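Local coordinates for LPXTG cell wall surface protein (Streptococcus gordonii, PDB 4IGB), which is a peptidoglycan-anchored surface protein of a streptococcus whose N-terminal part, made of two beta-rich domains, probably serves in adhesion to host surfaces, at residues I199-A204 against S274-C279; L116-T121 against K168-D173; K208-V213 against R239-A244. All coordinates share one frame; numbering follows the deposited sequence.

Overall arrangement
All three contacts fall within the N-terminal domain, and contacts 2 and 3 belong to the same antiparallel sheet: strand 103-118 pairs with 170-182 in contact 2, strand 210-214 with 239-243 in contact 3, and strand 268-274 runs between the two pairs. Contact 1 begins where that central strand ends and joins two loops beside a sodium site. Contact 3 is the buried one, knit by five backbone bonds; contacts 1 and 2 are partly buried. Their chemistry follows: a carboxylate on a backbone N-H in contact 1, stacked rings in contact 2, a guanidinium on a phenol ring in contact 3. Asp173 joins Tyr212, tying contact 2 to contact 3.

Contact 1 of 3, residues I199-A204 against S274-C279; sequences IDAIDA and SSTETC. With NA (sodium ion), chain M.
Asp203 reaches across to the turn at Thr276-Glu277 and takes the backbone N-H of Glu277 on its OD2, with N and OD2 2.9 Å apart and the N-H pointing well at its acceptor (157°). The donor comes in on the anti side of the carboxylate, about 30° out of its plane. With CG lodged between backbone N and carbonyl carbon (chi1 67°), the Asp203 side chain drops into the turn, where OD2 also lies 3.6 Å from CB of Thr276. Glu277 runs its chain obliquely past this carboxylate; the two acid planes stand nearly perpendicular, with Asp203 OD2 4.3 Å from Glu277 OE1, two like charges whose closeness would probably raise the pKa of one of them. Further along, CB of Ala201 rests 3.5 Å from CB of Cys279, and the methyl CG2 of Thr276 lies 3.5 Å from the carbonyl O of Ala201.

A second shell sets these groups in place. OD1 of Asp203 accepts from the backbone N atoms of Asn205 and Leu207, which fixes the carboxylate's rotation. Within 274-279, SG of Cys279 receives the N-H of Thr276 at 3.3 Å, while OG1 of Thr276 receives the N-H of Thr278. Glu209 OE1 holds the backbone N atoms of Asp200 and Ala201, next to the point where Asp200 OD2 binds the sodium ion at 2.7 Å. Asp198, the carbonyl of Thr248 and a water also ligate the ion. By accepting the N-H two residues on, the Thr276 hydroxyl makes an ST turn, packed against a loop that carries part of a sodium site.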
loop_
_atom_site.group_PDB
_atom_site.type_symbol
_atom_site.label_atom_id
_atom_site.label_comp_id
_atom_site.label_asym_id
_atom_site.label_seq_id
_atom_site.Cartn_x
_atom_site.Cartn_y
_atom_site.Cartn_z
ATOM N N ILE B 199 -10.761 4.582 -13.871
ATOM C CA ILE B 199 -10.490 3.652 -14.959
ATOM C C ILE B 199 -11.698 3.649 -15.894
ATOM O O ILE B 199 -12.647 2.889 -15.664
ATOM C CB ILE B 199 -10.262 2.226 -14.450
ATOM C CG1 ILE B 199 -9.185 2.230 -13.360
ATOM C CG2 ILE B 199 -9.926 1.285 -15.631
ATOM C CD1 ILE B 199 -7.942 2.997 -13.750
ATOM N N ASP B 200 -11.657 4.474 -16.944
ATOM C CA ASP B 200 -12.875 4.819 -17.675
ATOM C C ASP B 200 -12.683 5.183 -19.137
ATOM O O ASP B 200 -13.645 5.542 -19.810
ATOM C CB ASP B 200 -13.610 5.963 -16.962
ATOM C CG ASP B 200 -13.085 7.343 -17.356
ATOM O OD1 ASP B 200 -11.897 7.452 -17.699
ATOM O OD2 ASP B 200 -13.859 8.326 -17.324
ATOM N N ALA B 201 -11.460 5.088 -19.645
ATOM C CA ALA B 201 -11.225 5.469 -21.034
ATOM C C ALA B 201 -11.488 4.318 -21.987
ATOM O O ALA B 201 -11.078 3.190 -21.738
ATOM C CB ALA B 201 -9.809 6.011 -21.231
ATOM N N ILE B 202 -12.184 4.625 -23.080
ATOM C CA ILE B 202 -12.424 3.681 -24.152
ATOM C C ILE B 202 -12.339 4.448 -25.464
ATOM O O ILE B 202 -12.946 5.509 -25.600
ATOM C CB ILE B 202 -13.822 3.023 -24.005
ATOM C CG1 ILE B 202 -13.946 2.342 -22.636
ATOM C CG2 ILE B 202 -14.093 2.046 -25.149
ATOM C CD1 ILE B 202 -15.214 1.534 -22.443
ATOM N N ASP B 203 -11.577 3.938 -26.425
ATOM C CA ASP B 203 -11.440 4.649 -27.696
ATOM C C ASP B 203 -12.199 3.944 -28.822
ATOM O O ASP B 203 -12.880 2.946 -28.588
ATOM C CB ASP B 203 -9.964 4.883 -28.064
ATOM C CG ASP B 203 -9.208 3.596 -28.381
ATOM O OD1 ASP B 203 -9.848 2.530 -28.517
ATOM O OD2 ASP B 203 -7.957 3.661 -28.510
ATOM N N ALA B 204 -12.082 4.465 -30.041
ATOM C CA ALA B 204 -12.751 3.849 -31.192
ATOM C C ALA B 204 -12.012 2.625 -31.740
ATOM O O ALA B 204 -12.465 2.007 -32.698
ATOM C CB ALA B 204 -12.979 4.877 -32.301
ATOM N N SER B 274 -2.750 -0.668 -18.766
ATOM C CA SER B 274 -2.707 -0.532 -20.219
ATOM C C SER B 274 -3.661 0.563 -20.679
ATOM O O SER B 274 -4.720 0.771 -20.079
ATOM C CB SER B 274 -2.959 -1.862 -20.940
ATOM O OG SER B 274 -4.279 -2.330 -20.753
ATOM N N SER B 275 -3.261 1.265 -21.732
ATOM C CA SER B 275 -3.958 2.472 -22.166
ATOM C C SER B 275 -4.787 2.230 -23.408
ATOM O O SER B 275 -4.745 1.161 -24.014
ATOM C CB SER B 275 -2.959 3.599 -22.476
ATOM O OG SER B 275 -2.257 3.343 -23.690
ATOM N N THR B 276 -5.539 3.254 -23.781
ATOM C CA THR B 276 -6.151 3.322 -25.095
ATOM C C THR B 276 -5.143 4.053 -25.983
ATOM O O THR B 276 -3.978 4.217 -25.610
ATOM C CB THR B 276 -7.441 4.128 -25.020
ATOM O OG1 THR B 276 -7.126 5.465 -24.617
ATOM C CG2 THR B 276 -8.369 3.522 -23.977
ATOM N N GLU B 277 -5.580 4.502 -27.149
ATOM C CA GLU B 277 -4.709 5.257 -28.037
ATOM C C GLU B 277 -4.273 6.528 -27.333
ATOM O O GLU B 277 -3.274 7.136 -27.710
ATOM C CB GLU B 277 -5.439 5.629 -29.329
ATOM C CG GLU B 277 -6.608 6.560 -29.080
ATOM C CD GLU B 277 -7.343 6.970 -30.352
ATOM O OE1 GLU B 277 -6.928 6.570 -31.461
ATOM O OE2 GLU B 277 -8.345 7.704 -30.224
ATOM N N THR B 278 -5.031 6.948 -26.323
ATOM C CA THR B 278 -4.624 8.109 -25.538
ATOM C C THR B 278 -5.337 8.226 -24.194
ATOM O O THR B 278 -6.431 8.772 -24.109
ATOM C CB THR B 278 -4.746 9.453 -26.336
ATOM O OG1 THR B 278 -4.334 10.548 -25.504
ATOM C CG2 THR B 278 -6.181 9.700 -26.820
ATOM N N CYS B 279 -4.709 7.720 -23.136
ATOM C CA CYS B 279 -5.227 7.941 -21.792
ATOM C C CYS B 279 -4.143 7.682 -20.769
ATOM O O CYS B 279 -3.091 7.137 -21.087
ATOM C CB CYS B 279 -6.453 7.069 -21.493
ATOM S SG CYS B 279 -6.110 5.300 -21.231
HETATM NA NA NA M . -13.021 10.606 -16.249
HETATM O O HOH W 1 -12.201 12.464 -14.885
#

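Contact 2 of 3, residues L116-T121 against K168-D173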
loop_
_atom_site.group_PDB
_atom_site.type_symbol
_atom_site.label_atom_id
_atom_site.label_comp_id
_atom_site.label_asym_id
_atom_site.label_seq_id
_atom_site.Cartn_x
_atom_site.Cartn_y
_atom_site.Cartn_z
ATOM N N LEU B 116 5.082 -1.191 -26.088
ATOM C CA LEU B 116 4.368 -0.288 -26.988
ATOM C C LEU B 116 3.686 -1.118 -28.064
ATOM O O LEU B 116 4.356 -1.782 -28.858
ATOM C CB LEU B 116 5.354 0.695 -27.646
ATOM C CG LEU B 116 5.657 2.036 -26.956
ATOM C CD1 LEU B 116 5.603 1.963 -25.443
ATOM C CD2 LEU B 116 6.993 2.611 -27.416
ATOM N N HIS B 117 2.358 -1.087 -28.079
ATOM C CA HIS B 117 1.570 -1.772 -29.095
ATOM C C HIS B 117 1.237 -0.819 -30.235
ATOM O O HIS B 117 0.445 0.112 -30.076
ATOM C CB HIS B 117 0.274 -2.336 -28.492
ATOM C CG HIS B 117 0.498 -3.465 -27.531
ATOM N ND1 HIS B 117 0.493 -4.787 -27.922
ATOM C CD2 HIS B 117 0.757 -3.467 -26.202
ATOM C CE1 HIS B 117 0.726 -5.556 -26.873
ATOM N NE2 HIS B 117 0.894 -4.779 -25.817
ATOM N N TYR B 118 1.857 -1.048 -31.386
ATOM C CA TYR B 118 1.601 -0.230 -32.567
ATOM C C TYR B 118 0.108 -0.238 -32.938
ATOM O O TYR B 118 -0.518 -1.297 -33.015
ATOM C CB TYR B 118 2.457 -0.718 -33.738
ATOM C CG TYR B 118 2.417 0.200 -34.940
ATOM C CD1 TYR B 118 2.900 1.506 -34.854
ATOM C CD2 TYR B 118 1.910 -0.236 -36.158
ATOM C CE1 TYR B 118 2.875 2.355 -35.944
ATOM C CE2 TYR B 118 1.884 0.610 -37.262
ATOM C CZ TYR B 118 2.367 1.901 -37.144
ATOM O OH TYR B 118 2.344 2.747 -38.222
ATOM N N LEU B 119 -0.461 0.945 -33.154
ATOM C CA LEU B 119 -1.899 1.066 -33.381
ATOM C C LEU B 119 -2.344 0.779 -34.823
ATOM O O LEU B 119 -3.528 0.617 -35.081
ATOM C CB LEU B 119 -2.385 2.445 -32.957
ATOM C CG LEU B 119 -2.685 2.627 -31.470
ATOM C CD1 LEU B 119 -2.823 4.104 -31.154
ATOM C CD2 LEU B 119 -3.949 1.862 -31.082
ATOM N N ASN B 120 -1.406 0.719 -35.760
ATOM C CA ASN B 120 -1.765 0.389 -37.141
ATOM C C ASN B 120 -2.904 1.242 -37.703
ATOM O O ASN B 120 -3.908 0.727 -38.188
ATOM C CB ASN B 120 -2.126 -1.094 -37.253
ATOM C CG ASN B 120 -0.917 -1.961 -37.501
ATOM O OD1 ASN B 120 -0.519 -2.761 -36.648
ATOM N ND2 ASN B 120 -0.318 -1.805 -38.679
ATOM N N THR B 121 -2.741 2.554 -37.617
ATOM C CA THR B 121 -3.722 3.478 -38.152
ATOM C C THR B 121 -2.979 4.525 -38.950
ATOM O O THR B 121 -1.752 4.607 -38.879
ATOM C CB THR B 121 -4.496 4.176 -37.037
ATOM O OG1 THR B 121 -3.580 4.871 -36.186
ATOM C CG2 THR B 121 -5.276 3.161 -36.220
ATOM N N LYS B 168 -1.124 9.043 -30.164
ATOM C CA LYS B 168 -1.984 8.012 -30.720
ATOM C C LYS B 168 -1.250 7.147 -31.718
ATOM O O LYS B 168 -1.822 6.754 -32.737
ATOM C CB LYS B 168 -3.203 8.646 -31.397
ATOM C CG LYS B 168 -4.060 9.475 -30.463
ATOM C CD LYS B 168 -5.083 10.294 -31.250
ATOM C CE LYS B 168 -5.899 11.181 -30.336
ATOM N NZ LYS B 168 -6.785 12.074 -31.130
ATOM N N ALA B 169 0.011 6.847 -31.428
ATOM C CA ALA B 169 0.812 5.961 -32.275
ATOM C C ALA B 169 0.907 4.535 -31.716
ATOM O O ALA B 169 0.874 3.552 -32.467
ATOM C CB ALA B 169 2.198 6.539 -32.471
ATOM N N PHE B 170 1.047 4.423 -30.399
ATOM C CA PHE B 170 1.069 3.119 -29.737
ATOM C C PHE B 170 0.206 3.206 -28.491
ATOM O O PHE B 170 0.204 4.236 -27.816
ATOM C CB PHE B 170 2.485 2.742 -29.258
ATOM C CG PHE B 170 3.527 2.660 -30.345
ATOM C CD1 PHE B 170 3.922 1.435 -30.850
ATOM C CD2 PHE B 170 4.147 3.797 -30.815
ATOM C CE1 PHE B 170 4.884 1.349 -31.823
ATOM C CE2 PHE B 170 5.109 3.719 -31.787
ATOM C CZ PHE B 170 5.478 2.492 -32.299
ATOM N N TRP B 171 -0.500 2.132 -28.149
ATOM C CA TRP B 171 -1.022 2.038 -26.787
ATOM C C TRP B 171 0.032 1.315 -25.949
ATOM O O TRP B 171 0.892 0.616 -26.500
ATOM C CB TRP B 171 -2.404 1.369 -26.710
ATOM C CG TRP B 171 -2.512 -0.048 -27.253
ATOM C CD1 TRP B 171 -2.670 -0.415 -28.556
ATOM C CD2 TRP B 171 -2.524 -1.270 -26.488
ATOM N NE1 TRP B 171 -2.772 -1.790 -28.654
ATOM C CE2 TRP B 171 -2.680 -2.333 -27.401
ATOM C CE3 TRP B 171 -2.407 -1.563 -25.123
ATOM C CZ2 TRP B 171 -2.710 -3.670 -26.994
ATOM C CZ3 TRP B 171 -2.444 -2.888 -24.721
ATOM C CH2 TRP B 171 -2.599 -3.924 -25.654
ATOM N N ILE B 172 -0.008 1.501 -24.633
ATOM C CA ILE B 172 1.053 0.973 -23.796
ATOM C C ILE B 172 0.538 -0.038 -22.779
ATOM O O ILE B 172 -0.635 -0.027 -22.398
ATOM C CB ILE B 172 1.817 2.096 -23.065
ATOM C CG1 ILE B 172 0.933 2.714 -21.971
ATOM C CG2 ILE B 172 2.316 3.139 -24.064
ATOM C CD1 ILE B 172 1.610 3.833 -21.187
ATOM N N ASP B 173 1.445 -0.909 -22.357
ATOM C CA ASP B 173 1.201 -1.860 -21.296
ATOM C C ASP B 173 2.418 -1.793 -20.385
ATOM O O ASP B 173 3.507 -2.220 -20.758
ATOM C CB ASP B 173 1.004 -3.269 -21.873
ATOM C CG ASP B 173 0.777 -4.329 -20.792
ATOM O OD1 ASP B 173 0.531 -5.499 -21.152
ATOM O OD2 ASP B 173 0.846 -4.008 -19.589
HETATM O O HOH W 2 1.784 -6.161 -23.681
HETATM O O HOH W 3 -4.319 5.674 -33.738
#
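The imidazole of His117 lies flat on the six-membered ring of Trp171 in an offset stack, centroids 3.8 Å apart and planes only 8° from parallel. CZ2 of Trp171 covers one face of the histidine ring, while CB of Asp173 approaches its edge. In the plane of that ring a water meets NE2 of His117 at 2.7 Å and donates to OD1 of Asp173, a bridge that helps set the rotation of the imidazole; Asp173 OD2 turns instead to the hydroxyl of Tyr212. The indole reaches back over the neighbouring strand because its CG sits between backbone N and carbonyl carbon (chi1 59°). At the edge of the indole, CD2 of Leu119 lies 3.6 Å from CD1 of Trp171.

On the other face of the sheet, Tyr118 directs an edge at the face of Phe170 in an offset edge-to-face pair, planes 62° apart, with Tyr118 CD1 3.6 Å from Phe170 CE1. CB of Leu116 comes obliquely to the Phe170 ring, and Leu116 CD1 touches CG2 of Ile172. Val136 of strand 135-142 packs on both Leu116 and Phe170, so this face looks into the domain interior.

Between the two faces, His117 and Trp171 exchange backbone bonds, N of His117 to O of Trp171 being 2.7 Å, and Leu119 N adds one to Ala169 O. Past the strand end, a water links Thr121 OG1 to Lys168 O, while OG1 caps helix 122-129 at Ala124. The hydrogen-bonded pair His117-Trp171 between the non-hydrogen-bonded pairs Leu116-Ile172 and Tyr118-Phe170 is the alternation of an antiparallel beta ladder, with rings on both faces.

Contact 3 of 3, residues K208-V213 against R239-A244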
loop_
_atom_site.group_PDB
_atom_site.type_symbol
_atom_site.label_atom_id
_atom_site.label_comp_id
_atom_site.label_asym_id
_atom_site.label_seq_id
_atom_site.Cartn_x
_atom_site.Cartn_y
_atom_site.Cartn_z
ATOM N N LYS B 208 -9.525 -0.507 -24.194
ATOM C CA LYS B 208 -10.127 -0.071 -22.946
ATOM C C LYS B 208 -9.061 0.085 -21.880
ATOM O O LYS B 208 -8.199 -0.772 -21.719
ATOM C CB LYS B 208 -11.165 -1.091 -22.489
ATOM C CG LYS B 208 -12.244 -1.374 -23.536
ATOM C CD LYS B 208 -12.984 -2.671 -23.250
ATOM C CE LYS B 208 -14.113 -2.894 -24.264
ATOM N NZ LYS B 208 -14.720 -4.254 -24.139
ATOM N N GLU B 209 -9.128 1.190 -21.161
ATOM C CA GLU B 209 -8.222 1.446 -20.058
ATOM C C GLU B 209 -8.315 0.330 -19.025
ATOM O O GLU B 209 -9.405 -0.002 -18.554
ATOM C CB GLU B 209 -8.576 2.775 -19.406
ATOM C CG GLU B 209 -7.617 3.172 -18.297
ATOM C CD GLU B 209 -7.878 4.577 -17.798
ATOM O OE1 GLU B 209 -8.985 5.107 -18.055
ATOM O OE2 GLU B 209 -6.968 5.151 -17.166
ATOM N N THR B 210 -7.164 -0.233 -18.673
ATOM C CA THR B 210 -7.111 -1.405 -17.815
ATOM C C THR B 210 -6.031 -1.282 -16.745
ATOM O O THR B 210 -4.879 -0.944 -17.060
ATOM C CB THR B 210 -6.783 -2.649 -18.651
ATOM O OG1 THR B 210 -7.727 -2.776 -19.715
ATOM C CG2 THR B 210 -6.791 -3.910 -17.790
ATOM N N PHE B 211 -6.409 -1.543 -15.492
ATOM C CA PHE B 211 -5.466 -1.720 -14.386
ATOM C C PHE B 211 -5.439 -3.195 -14.044
ATOM O O PHE B 211 -6.497 -3.840 -13.989
ATOM C CB PHE B 211 -5.941 -0.956 -13.145
ATOM C CG PHE B 211 -5.042 -1.128 -11.931
ATOM C CD1 PHE B 211 -3.882 -0.365 -11.787
ATOM C CD2 PHE B 211 -5.366 -2.028 -10.933
ATOM C CE1 PHE B 211 -3.055 -0.518 -10.662
ATOM C CE2 PHE B 211 -4.553 -2.186 -9.810
ATOM C CZ PHE B 211 -3.395 -1.425 -9.676
ATOM N N TYR B 212 -4.250 -3.749 -13.815
ATOM C CA TYR B 212 -4.197 -5.143 -13.422
ATOM C C TYR B 212 -3.185 -5.448 -12.334
ATOM O O TYR B 212 -2.265 -4.682 -12.100
ATOM C CB TYR B 212 -3.986 -6.048 -14.626
ATOM C CG TYR B 212 -2.692 -5.874 -15.392
ATOM C CD1 TYR B 212 -2.647 -5.112 -16.557
ATOM C CD2 TYR B 212 -1.528 -6.523 -14.985
ATOM C CE1 TYR B 212 -1.475 -4.981 -17.275
ATOM C CE2 TYR B 212 -0.363 -6.412 -15.702
ATOM C CZ TYR B 212 -0.335 -5.641 -16.842
ATOM O OH TYR B 212 0.841 -5.526 -17.552
ATOM N N VAL B 213 -3.387 -6.570 -11.666
ATOM C CA VAL B 213 -2.457 -7.053 -10.668
ATOM C C VAL B 213 -2.073 -8.457 -11.075
ATOM O O VAL B 213 -2.933 -9.322 -11.210
ATOM C CB VAL B 213 -3.108 -7.095 -9.290
ATOM C CG1 VAL B 213 -2.155 -7.692 -8.256
ATOM C CG2 VAL B 213 -3.574 -5.694 -8.886
ATOM N N ARG B 239 -3.027 -13.108 -13.922
ATOM C CA ARG B 239 -3.325 -11.718 -13.581
ATOM C C ARG B 239 -4.828 -11.506 -13.541
ATOM O O ARG B 239 -5.581 -12.198 -14.233
ATOM C CB ARG B 239 -2.792 -10.803 -14.677
ATOM C CG ARG B 239 -3.700 -10.819 -15.908
ATOM C CD ARG B 239 -3.267 -9.837 -16.972
ATOM N NE ARG B 239 -1.855 -9.986 -17.272
ATOM C CZ ARG B 239 -1.206 -9.280 -18.188
ATOM N NH1 ARG B 239 -1.856 -8.367 -18.911
ATOM N NH2 ARG B 239 0.097 -9.492 -18.379
ATOM N N THR B 240 -5.259 -10.520 -12.764
ATOM C CA THR B 240 -6.644 -10.103 -12.777
ATOM C C THR B 240 -6.682 -8.639 -13.204
ATOM O O THR B 240 -5.880 -7.834 -12.737
ATOM C CB THR B 240 -7.287 -10.316 -11.387
ATOM O OG1 THR B 240 -7.343 -11.721 -11.121
ATOM C CG2 THR B 240 -8.699 -9.739 -11.318
ATOM N N SER B 241 -7.591 -8.306 -14.114
ATOM C CA SER B 241 -7.655 -6.962 -14.679
ATOM C C SER B 241 -8.968 -6.296 -14.338
ATOM O O SER B 241 -9.999 -6.961 -14.230
ATOM C CB SER B 241 -7.528 -7.016 -16.199
ATOM O OG SER B 241 -6.248 -7.468 -16.598
ATOM N N TRP B 242 -8.929 -4.980 -14.177
ATOM C CA TRP B 242 -10.139 -4.198 -13.998
ATOM C C TRP B 242 -10.307 -3.288 -15.198
ATOM O O TRP B 242 -9.462 -2.431 -15.462
ATOM C CB TRP B 242 -10.099 -3.439 -12.670
ATOM C CG TRP B 242 -10.265 -4.387 -11.535
ATOM C CD1 TRP B 242 -11.445 -4.789 -10.965
ATOM C CD2 TRP B 242 -9.227 -5.118 -10.862
ATOM N NE1 TRP B 242 -11.200 -5.698 -9.963
ATOM C CE2 TRP B 242 -9.845 -5.915 -9.878
ATOM C CE3 TRP B 242 -7.834 -5.162 -10.984
ATOM C CZ2 TRP B 242 -9.125 -6.741 -9.024
ATOM C CZ3 TRP B 242 -7.116 -5.984 -10.123
ATOM C CH2 TRP B 242 -7.764 -6.759 -9.161
ATOM N N ILE B 243 -11.387 -3.501 -15.944
ATOM C CA ILE B 243 -11.500 -2.935 -17.282
ATOM C C ILE B 243 -12.613 -1.904 -17.364
ATOM O O ILE B 243 -13.712 -2.140 -16.876
ATOM C CB ILE B 243 -11.714 -4.046 -18.312
ATOM C CG1 ILE B 243 -10.551 -5.049 -18.227
ATOM C CG2 ILE B 243 -11.835 -3.458 -19.728
ATOM C CD1 ILE B 243 -10.817 -6.389 -18.884
ATOM N N ALA B 244 -12.304 -0.752 -17.955
ATOM C CA ALA B 244 -13.258 0.350 -18.071
ATOM C C ALA B 244 -14.521 -0.041 -18.828
ATOM O O ALA B 244 -14.468 -0.783 -19.807
ATOM C CB ALA B 244 -12.610 1.549 -18.742
HETATM O O HOH W 4 -15.685 -2.855 -21.247
#
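Arg239 lays its guanidinium flat over the ring of Tyr212, planes 10° apart and CZ 4.1 Å from the ring centroid, a stacked cation-pi pair. The arginine arrives from the adjoining strand by a bend at chi3 (50°), which folds the end of the chain over the phenol; NH1 comes closest, 3.7 Å from CZ of Tyr212. Tyr212 in turn keeps its CB against OG of Ser241, and its hydroxyl is hydrogen-bonded to Asp173, which would probably make the ring richer in electrons and so favour the cation-pi contact. Farther along the same face, Thr210 and Ile243 run side by side in the same direction, and CG2 of Thr210 touches CB of Ser241 at 3.6 Å.

The opposite face is mostly aromatic and apolar. Phe211 and Trp242 also point the same way, but the indole meets the phenyl at its edge, CE3 of Trp242 lying 4.0 Å from CD2 of Phe211. Val213 sets CG2 against the indole edge, 3.8 Å from CZ3 of Trp242. Behind the side chains the backbone is paired continuously: Phe211 and Trp242 exchange two bonds, the shorter from Trp242 N to Phe211 O (2.7 Å, 172°), Val213 and Thr240 exchange two more, and Ala244 N closes the ladder on Glu209 O.

The strands are inner members of the sheet, 210-214 bonded on its other side to 268-274 and 239-243 to 232-235. On the Trp242 face, strand 220-226 supplies Val220, Arg223 and Met225, and helix 216-219 brings Tyr216 edge-to-face with the indole, whose NE1 is hydrogen-bonded to OE1 of Gln233.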